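Long-range contact in streptokinase domain B (PDB 1QQR), which forms the central domain of a bacterial plasminogen activator and probably helps to bind and activate plasminogen without being a protease itself: residues 1-13 / 92-104. Residues are numbered along the deposited sequence; the frame is centred on the assembly and turned at random.
Sequences IQNQAKSVDVEYT and TYRVKNREQAYRI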
ATOM      1  N   ILE A   1     -22.388 -13.361   2.627  1.00 84.35           N
ATOM      2  CA  ILE A   1     -21.650 -12.999   1.384  1.00 83.62           C
ATOM      3  C   ILE A   1     -22.394 -13.536   0.144  1.00 83.60           C
ATOM      4  O   ILE A   1     -22.178 -14.664  -0.304  1.00 84.30           O
ATOM      5  CB  ILE A   1     -20.191 -13.533   1.467  1.00 84.84           C
ATOM      6  CG1 ILE A   1     -19.302 -12.722   0.532  1.00 83.08           C
ATOM      7  CG2 ILE A   1     -20.131 -15.041   1.199  1.00 85.33           C
ATOM      8  CD1 ILE A   1     -19.037 -11.332   1.057  1.00 80.78           C
ATOM      9  N   GLN A   2     -23.273 -12.701  -0.406  1.00 81.78           N
ATOM     10  CA  GLN A   2     -24.112 -13.059  -1.552  1.00 83.23           C
ATOM     11  C   GLN A   2     -23.469 -13.056  -2.939  1.00 83.11           C
ATOM     12  O   GLN A   2     -23.501 -14.056  -3.657  1.00 82.78           O
ATOM     13  CB  GLN A   2     -25.335 -12.140  -1.570  1.00 84.33           C
ATOM     14  CG  GLN A   2     -26.158 -12.195  -0.287  1.00 90.34           C
ATOM     15  CD  GLN A   2     -27.044 -10.973  -0.096  1.00 93.08           C
ATOM     16  OE1 GLN A   2     -27.879 -10.651  -0.945  1.00 95.40           O
ATOM     17  NE2 GLN A   2     -26.865 -10.286   1.031  1.00 91.88           N
ATOM     18  N   ASN A   3     -22.904 -11.920  -3.321  1.00 81.26           N
ATOM     19  CA  ASN A   3     -22.282 -11.774  -4.628  1.00 78.68           C
ATOM     20  C   ASN A   3     -20.808 -11.452  -4.440  1.00 74.43           C
ATOM     21  O   ASN A   3     -20.408 -10.293  -4.429  1.00 74.33           O
ATOM     22  CB  ASN A   3     -22.972 -10.644  -5.389  1.00 82.95           C
ATOM     23  CG  ASN A   3     -24.384 -10.398  -4.898  1.00 89.45           C
ATOM     24  OD1 ASN A   3     -25.236 -11.291  -4.943  1.00 91.82           O
ATOM     25  ND2 ASN A   3     -24.640  -9.186  -4.408  1.00 91.77           N
ATOM     26  N   GLN A   4     -20.005 -12.492  -4.292  1.00 67.52           N
ATOM     27  CA  GLN A   4     -18.582 -12.334  -4.084  1.00 63.79           C
ATOM     28  C   GLN A   4     -17.928 -11.517  -5.185  1.00 59.26           C
ATOM     29  O   GLN A   4     -18.141 -11.772  -6.371  1.00 53.94           O
ATOM     30  CB  GLN A   4     -17.924 -13.708  -4.019  1.00 69.91           C
ATOM     31  CG  GLN A   4     -16.473 -13.691  -3.583  1.00 77.38           C
ATOM     32  CD  GLN A   4     -15.852 -15.066  -3.656  1.00 81.18           C
ATOM     33  OE1 GLN A   4     -15.524 -15.553  -4.742  1.00 79.76           O
ATOM     34  NE2 GLN A   4     -15.700 -15.712  -2.501  1.00 82.52           N
ATOM     35  N   ALA A   5     -17.124 -10.532  -4.790  1.00 55.32           N
ATOM     36  CA  ALA A   5     -16.421  -9.708  -5.760  1.00 47.86           C
ATOM     37  C   ALA A   5     -15.732 -10.644  -6.752  1.00 47.39           C
ATOM     38  O   ALA A   5     -15.234 -11.697  -6.376  1.00 48.80           O
ATOM     39  CB  ALA A   5     -15.402  -8.839  -5.052  1.00 49.66           C
ATOM     40  N   LYS A   6     -15.699 -10.259  -8.015  1.00 42.29           N
ATOM     41  CA  LYS A   6     -15.094 -11.089  -9.039  1.00 50.62           C
ATOM     42  C   LYS A   6     -13.617 -10.763  -9.250  1.00 56.63           C
ATOM     43  O   LYS A   6     -12.877 -11.521  -9.892  1.00 52.58           O
ATOM     44  CB  LYS A   6     -15.866 -10.880 -10.346  1.00 57.94           C
ATOM     45  CG  LYS A   6     -17.381 -11.072 -10.165  1.00 66.91           C
ATOM     46  CD  LYS A   6     -18.206 -10.439 -11.276  1.00 69.75           C
ATOM     47  CE  LYS A   6     -19.687 -10.445 -10.903  1.00 74.14           C
ATOM     48  NZ  LYS A   6     -20.535  -9.693 -11.879  1.00 67.43           N
ATOM     49  N   SER A   7     -13.187  -9.643  -8.682  1.00 51.58           N
ATOM     50  CA  SER A   7     -11.826  -9.190  -8.866  1.00 46.63           C
ATOM     51  C   SER A   7     -11.515  -8.107  -7.853  1.00 47.71           C
ATOM     52  O   SER A   7     -12.416  -7.433  -7.359  1.00 47.12           O
ATOM     53  CB  SER A   7     -11.714  -8.579 -10.257  1.00 44.71           C
ATOM     54  OG  SER A   7     -10.585  -9.046 -10.942  1.00 57.19           O
ATOM     55  N   VAL A   8     -10.242  -7.932  -7.541  1.00 42.31           N
ATOM     56  CA  VAL A   8      -9.863  -6.856  -6.646  1.00 37.62           C
ATOM     57  C   VAL A   8      -8.627  -6.173  -7.212  1.00 39.92           C
ATOM     58  O   VAL A   8      -7.574  -6.801  -7.347  1.00 45.19           O
ATOM     59  CB  VAL A   8      -9.600  -7.362  -5.227  1.00 29.53           C
ATOM     60  CG1 VAL A   8      -9.018  -6.249  -4.367  1.00 28.67           C
ATOM     61  CG2 VAL A   8     -10.897  -7.810  -4.621  1.00 22.60           C
ATOM     62  N   ASP A   9      -8.765  -4.910  -7.608  1.00 35.52           N
ATOM     63  CA  ASP A   9      -7.600  -4.175  -8.127  1.00 35.88           C
ATOM     64  C   ASP A   9      -6.818  -3.789  -6.885  1.00 37.13           C
ATOM     65  O   ASP A   9      -7.356  -3.114  -5.999  1.00 33.45           O
ATOM     66  CB  ASP A   9      -7.985  -2.871  -8.837  1.00 38.53           C
ATOM     67  CG  ASP A   9      -8.643  -3.095 -10.175  1.00 37.28           C
ATOM     68  OD1 ASP A   9      -8.374  -4.136 -10.801  1.00 43.42           O
ATOM     69  OD2 ASP A   9      -9.414  -2.207 -10.600  1.00 47.44           O
ATOM     70  N   VAL A  10      -5.569  -4.226  -6.802  1.00 32.87           N
ATOM     71  CA  VAL A  10      -4.758  -3.892  -5.644  1.00 33.68           C
ATOM     72  C   VAL A  10      -3.900  -2.675  -5.954  1.00 32.15           C
ATOM     73  O   VAL A  10      -2.971  -2.742  -6.768  1.00 29.49           O
ATOM     74  CB  VAL A  10      -3.840  -5.069  -5.227  1.00 37.36           C
ATOM     75  CG1 VAL A  10      -3.044  -4.704  -3.978  1.00 38.14           C
ATOM     76  CG2 VAL A  10      -4.664  -6.305  -4.970  1.00 32.51           C
ATOM     77  N   GLU A  11      -4.242  -1.558  -5.322  1.00 27.61           N
ATOM     78  CA  GLU A  11      -3.484  -0.338  -5.496  1.00 31.71           C
ATOM     79  C   GLU A  11      -2.492  -0.165  -4.345  1.00 33.92           C
ATOM     80  O   GLU A  11      -2.706  -0.634  -3.216  1.00 27.91           O
ATOM     81  CB  GLU A  11      -4.415   0.864  -5.596  1.00 33.61           C
ATOM     82  CG  GLU A  11      -5.032   1.006  -6.975  1.00 47.28           C
ATOM     83  CD  GLU A  11      -6.180   2.003  -7.012  1.00 56.00           C
ATOM     84  OE1 GLU A  11      -6.042   3.112  -6.460  1.00 59.11           O
ATOM     85  OE2 GLU A  11      -7.225   1.680  -7.608  1.00 65.36           O
ATOM     86  N   TYR A  12      -1.408   0.540  -4.633  1.00 36.90           N
ATOM     87  CA  TYR A  12      -0.360   0.716  -3.646  1.00 34.11           C
ATOM     88  C   TYR A  12       0.084   2.149  -3.489  1.00 32.25           C
ATOM     89  O   TYR A  12       0.224   2.882  -4.463  1.00 34.53           O
ATOM     90  CB  TYR A  12       0.833  -0.142  -4.068  1.00 31.23           C
ATOM     91  CG  TYR A  12       1.986  -0.154  -3.106  1.00 31.34           C
ATOM     92  CD1 TYR A  12       1.925  -0.878  -1.931  1.00 28.25           C
ATOM     93  CD2 TYR A  12       3.155   0.552  -3.388  1.00 36.69           C
ATOM     94  CE1 TYR A  12       3.001  -0.907  -1.051  1.00 33.02           C
ATOM     95  CE2 TYR A  12       4.251   0.537  -2.515  1.00 38.59           C
ATOM     96  CZ  TYR A  12       4.171  -0.199  -1.348  1.00 43.17           C
ATOM     97  OH  TYR A  12       5.271  -0.280  -0.510  1.00 37.45           O
ATOM     98  N   THR A  13       0.262   2.561  -2.250  1.00 27.26           N
ATOM     99  CA  THR A  13       0.786   3.883  -1.982  1.00 33.96           C
ATOM    100  C   THR A  13       1.797   3.761  -0.826  1.00 35.94           C
ATOM    101  O   THR A  13       1.594   3.007   0.138  1.00 34.73           O
ATOM    102  CB  THR A  13      -0.306   4.905  -1.656  1.00 29.21           C
ATOM    103  OG1 THR A  13       0.302   6.194  -1.570  1.00 31.30           O
ATOM    104  CG2 THR A  13      -0.984   4.609  -0.353  1.00 27.92           C
ATOM    105  N   THR A  92       2.001 -12.091   5.046  1.00 31.94           N
ATOM    106  CA  THR A  92       1.334 -12.377   3.792  1.00 37.32           C
ATOM    107  C   THR A  92      -0.053 -11.754   3.928  1.00 36.91           C
ATOM    108  O   THR A  92      -0.673 -11.811   4.985  1.00 37.44           O
ATOM    109  CB  THR A  92       1.144 -13.887   3.544  1.00 43.40           C
ATOM    110  OG1 THR A  92       0.489 -14.452   4.679  1.00 52.76           O
ATOM    111  CG2 THR A  92       2.472 -14.589   3.304  1.00 33.16           C
ATOM    112  N   TYR A  93      -0.522 -11.115   2.872  1.00 42.41           N
ATOM    113  CA  TYR A  93      -1.851 -10.544   2.903  1.00 39.75           C
ATOM    114  C   TYR A  93      -2.667 -11.330   1.893  1.00 36.28           C
ATOM    115  O   TYR A  93      -2.267 -11.484   0.729  1.00 37.99           O
ATOM    116  CB  TYR A  93      -1.851  -9.070   2.508  1.00 42.49           C
ATOM    117  CG  TYR A  93      -3.252  -8.584   2.176  1.00 40.80           C
ATOM    118  CD1 TYR A  93      -4.269  -8.622   3.135  1.00 36.46           C
ATOM    119  CD2 TYR A  93      -3.575  -8.156   0.889  1.00 27.34           C
ATOM    120  CE1 TYR A  93      -5.578  -8.244   2.808  1.00 43.02           C
ATOM    121  CE2 TYR A  93      -4.884  -7.786   0.554  1.00 31.74           C
ATOM    122  CZ  TYR A  93      -5.876  -7.834   1.512  1.00 38.21           C
ATOM    123  OH  TYR A  93      -7.177  -7.521   1.167  1.00 39.13           O
ATOM    124  N   ARG A  94      -3.807 -11.829   2.346  1.00 34.51           N
ATOM    125  CA  ARG A  94      -4.707 -12.602   1.495  1.00 40.05           C
ATOM    126  C   ARG A  94      -5.815 -11.643   1.087  1.00 37.12           C
ATOM    127  O   ARG A  94      -6.411 -10.995   1.936  1.00 32.95           O
ATOM    128  CB  ARG A  94      -5.286 -13.779   2.293  1.00 46.14           C
ATOM    129  CG  ARG A  94      -6.143 -14.724   1.488  1.00 59.58           C
ATOM    130  CD  ARG A  94      -6.997 -15.602   2.403  1.00 74.80           C
ATOM    131  NE  ARG A  94      -7.860 -16.508   1.644  1.00 83.73           N
ATOM    132  CZ  ARG A  94      -8.925 -17.133   2.142  1.00 84.85           C
ATOM    133  NH1 ARG A  94      -9.278 -16.954   3.411  1.00 81.44           N
ATOM    134  NH2 ARG A  94      -9.637 -17.941   1.366  1.00 85.66           N
ATOM    135  N   VAL A  95      -6.084 -11.530  -0.205  1.00 38.91           N
ATOM    136  CA  VAL A  95      -7.133 -10.620  -0.638  1.00 35.15           C
ATOM    137  C   VAL A  95      -8.449 -11.036  -0.027  1.00 40.07           C
ATOM    138  O   VAL A  95      -9.033 -12.054  -0.398  1.00 41.69           O
ATOM    139  CB  VAL A  95      -7.250 -10.592  -2.149  1.00 37.66           C
ATOM    140  CG1 VAL A  95      -8.387  -9.680  -2.561  1.00 42.77           C
ATOM    141  CG2 VAL A  95      -5.939 -10.112  -2.743  1.00 31.05           C
ATOM    142  N   LYS A  96      -8.877 -10.230   0.937  1.00 38.61           N
ATOM    143  CA  LYS A  96     -10.104 -10.403   1.708  1.00 42.47           C
ATOM    144  C   LYS A  96     -11.369 -10.616   0.855  1.00 45.32           C
ATOM    145  O   LYS A  96     -11.562  -9.960  -0.171  1.00 37.65           O
ATOM    146  CB  LYS A  96     -10.249  -9.170   2.599  1.00 46.11           C
ATOM    147  CG  LYS A  96     -11.382  -9.140   3.569  1.00 44.21           C
ATOM    148  CD  LYS A  96     -11.319  -7.810   4.315  1.00 55.44           C
ATOM    149  CE  LYS A  96     -12.530  -7.561   5.208  1.00 66.10           C
ATOM    150  NZ  LYS A  96     -12.385  -8.145   6.585  1.00 76.29           N
ATOM    151  N   ASN A  97     -12.215 -11.550   1.291  1.00 44.78           N
ATOM    152  CA  ASN A  97     -13.470 -11.872   0.603  1.00 45.47           C
ATOM    153  C   ASN A  97     -14.428 -10.708   0.773  1.00 42.77           C
ATOM    154  O   ASN A  97     -14.461 -10.057   1.821  1.00 41.92           O
ATOM    155  CB  ASN A  97     -14.113 -13.130   1.204  1.00 44.39           C
ATOM    156  CG  ASN A  97     -15.100 -13.799   0.261  1.00 50.74           C
ATOM    157  OD1 ASN A  97     -15.345 -13.332  -0.857  1.00 48.11           O
ATOM    158  ND2 ASN A  97     -15.666 -14.909   0.707  1.00 54.99           N
ATOM    159  N   ARG A  98     -15.212 -10.439  -0.256  1.00 40.72           N
ATOM    160  CA  ARG A  98     -16.143  -9.336  -0.164  1.00 41.72           C
ATOM    161  C   ARG A  98     -17.260  -9.383  -1.188  1.00 39.26           C
ATOM    162  O   ARG A  98     -17.202 -10.078  -2.217  1.00 37.09           O
ATOM    163  CB  ARG A  98     -15.395  -7.994  -0.310  1.00 36.59           C
ATOM    164  CG  ARG A  98     -14.962  -7.700  -1.755  1.00 42.42           C
ATOM    165  CD  ARG A  98     -13.829  -6.683  -1.831  1.00 45.98           C
ATOM    166  NE  ARG A  98     -12.561  -7.206  -1.316  1.00 38.52           N
ATOM    167  CZ  ARG A  98     -11.462  -6.472  -1.125  1.00 43.00           C
ATOM    168  NH1 ARG A  98     -11.468  -5.170  -1.393  1.00 29.86           N
ATOM    169  NH2 ARG A  98     -10.333  -7.048  -0.710  1.00 33.61           N
ATOM    170  N   GLU A  99     -18.268  -8.582  -0.880  1.00 40.82           N
ATOM    171  CA  GLU A  99     -19.445  -8.403  -1.706  1.00 46.79           C
ATOM    172  C   GLU A  99     -18.994  -7.612  -2.932  1.00 42.61           C
ATOM    173  O   GLU A  99     -18.166  -6.718  -2.813  1.00 46.87           O
ATOM    174  CB  GLU A  99     -20.471  -7.612  -0.904  1.00 45.00           C
ATOM    175  CG  GLU A  99     -21.889  -7.900  -1.287  1.00 66.64           C
ATOM    176  CD  GLU A  99     -22.278  -9.329  -1.006  1.00 60.89           C
ATOM    177  OE1 GLU A  99     -22.270  -9.719   0.178  1.00 63.23           O
ATOM    178  OE2 GLU A  99     -22.589 -10.051  -1.974  1.00 66.71           O
ATOM    179  N   GLN A 100     -19.521  -7.945  -4.104  1.00 43.56           N
ATOM    180  CA  GLN A 100     -19.159  -7.258  -5.347  1.00 41.49           C
ATOM    181  C   GLN A 100     -19.611  -5.802  -5.288  1.00 42.36           C
ATOM    182  O   GLN A 100     -20.754  -5.518  -4.962  1.00 40.58           O
ATOM    183  CB  GLN A 100     -19.818  -7.948  -6.541  1.00 35.64           C
ATOM    184  CG  GLN A 100     -19.741  -7.174  -7.836  1.00 41.34           C
ATOM    185  CD  GLN A 100     -18.360  -7.190  -8.442  1.00 43.02           C
ATOM    186  OE1 GLN A 100     -17.749  -8.248  -8.577  1.00 44.46           O
ATOM    187  NE2 GLN A 100     -17.864  -6.020  -8.833  1.00 42.43           N
ATOM    188  N   ALA A 101     -18.709  -4.883  -5.618  1.00 40.94           N
ATOM    189  CA  ALA A 101     -19.024  -3.454  -5.582  1.00 40.46           C
ATOM    190  C   ALA A 101     -19.957  -2.989  -6.701  1.00 39.54           C
ATOM    191  O   ALA A 101     -19.914  -3.505  -7.833  1.00 37.57           O
ATOM    192  CB  ALA A 101     -17.732  -2.635  -5.658  1.00 28.07           C
ATOM    193  N   TYR A 102     -20.781  -1.992  -6.389  1.00 31.94           N
ATOM    194  CA  TYR A 102     -21.655  -1.406  -7.401  1.00 37.36           C
ATOM    195  C   TYR A 102     -22.094  -0.011  -6.986  1.00 36.64           C
ATOM    196  O   TYR A 102     -22.022   0.352  -5.814  1.00 39.01           O
ATOM    197  CB  TYR A 102     -22.921  -2.242  -7.608  1.00 30.50           C
ATOM    198  CG  TYR A 102     -23.894  -2.096  -6.466  1.00 28.32           C
ATOM    199  CD1 TYR A 102     -23.721  -2.819  -5.292  1.00 29.90           C
ATOM    200  CD2 TYR A 102     -24.952  -1.170  -6.532  1.00 30.95           C
ATOM    201  CE1 TYR A 102     -24.562  -2.637  -4.196  1.00 37.35           C
ATOM    202  CE2 TYR A 102     -25.815  -0.982  -5.437  1.00 27.89           C
ATOM    203  CZ  TYR A 102     -25.607  -1.723  -4.279  1.00 34.23           C
ATOM    204  OH  TYR A 102     -26.442  -1.580  -3.213  1.00 33.50           O
ATOM    205  N   ARG A 103     -22.568   0.754  -7.958  1.00 37.47           N
ATOM    206  CA  ARG A 103     -23.096   2.083  -7.693  1.00 42.42           C
ATOM    207  C   ARG A 103     -24.500   2.114  -8.301  1.00 43.11           C
ATOM    208  O   ARG A 103     -24.890   1.228  -9.059  1.00 41.86           O
ATOM    209  CB  ARG A 103     -22.223   3.171  -8.326  1.00 40.60           C
ATOM    210  CG  ARG A 103     -22.013   3.029  -9.799  1.00 45.49           C
ATOM    211  CD  ARG A 103     -21.483   4.332 -10.386  1.00 58.24           C
ATOM    212  NE  ARG A 103     -20.970   4.128 -11.739  1.00 70.88           N
ATOM    213  CZ  ARG A 103     -19.680   4.163 -12.065  1.00 75.55           C
ATOM    214  NH1 ARG A 103     -18.762   4.406 -11.133  1.00 75.46           N
ATOM    215  NH2 ARG A 103     -19.304   3.924 -13.318  1.00 74.36           N
ATOM    216  N   ILE A 104     -25.260   3.136  -7.963  1.00 42.18           N
ATOM    217  CA  ILE A 104     -26.604   3.272  -8.475  1.00 45.58           C
ATOM    218  C   ILE A 104     -26.622   4.206  -9.681  1.00 47.16           C
ATOM    219  O   ILE A 104     -26.098   5.308  -9.623  1.00 47.90           O
ATOM    220  CB  ILE A 104     -27.520   3.764  -7.361  1.00 42.56           C
ATOM    221  CG1 ILE A 104     -27.626   2.642  -6.316  1.00 46.55           C
ATOM    222  CG2 ILE A 104     -28.875   4.185  -7.923  1.00 42.61           C
ATOM    223  CD1 ILE A 104     -28.542   2.933  -5.133  1.00 54.51           C
TER
HETATM  224  O   HOH W   1     -14.860  -6.282  -8.848  1.00 49.86           O
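Gln4 and Glu99 face each other in a single beta bridge that ties the N-terminal tail to the loop after strand 92-94, at one end of the beta-grasp fold expected of streptokinase domains. The pattern is that of a non-hydrogen-bonded antiparallel pair: the flanking bonds run from Ala5 N to Arg98 O (2.6 Å) and from Gln100 N to Asn3 O (2.5 Å). From Arg98 CB, chi1 of 75° tucks CG between the two backbone arms and against Ala5 CB (3.5 Å), whose small methyl lets the chain pass; CD trails by the same methyl at 4.2 Å. A bend at chi3 swings NE and CZ under Val8, whose CG2 sits 3.7 Å above the guanidinium centre. NE and NH2 grip Lys96 O side-on, in plane, while NH1 pairs with Asp77 and NH2 with Asp118; arginine suits this buried place by serving several acceptors. Val8 also meets Val95 tip to tip. Toward the poorly ordered N-terminus (Ile1 to Asn3), the Glu99 carboxylate suits backbone N-H groups: OE1 accepts from Gln2 N through its syn lone pair. Gln100 offers donor and acceptor on one amide: NE2 reaches Ser7 O through a water, and OE1 accepts from Lys6 N at 2.9 Å.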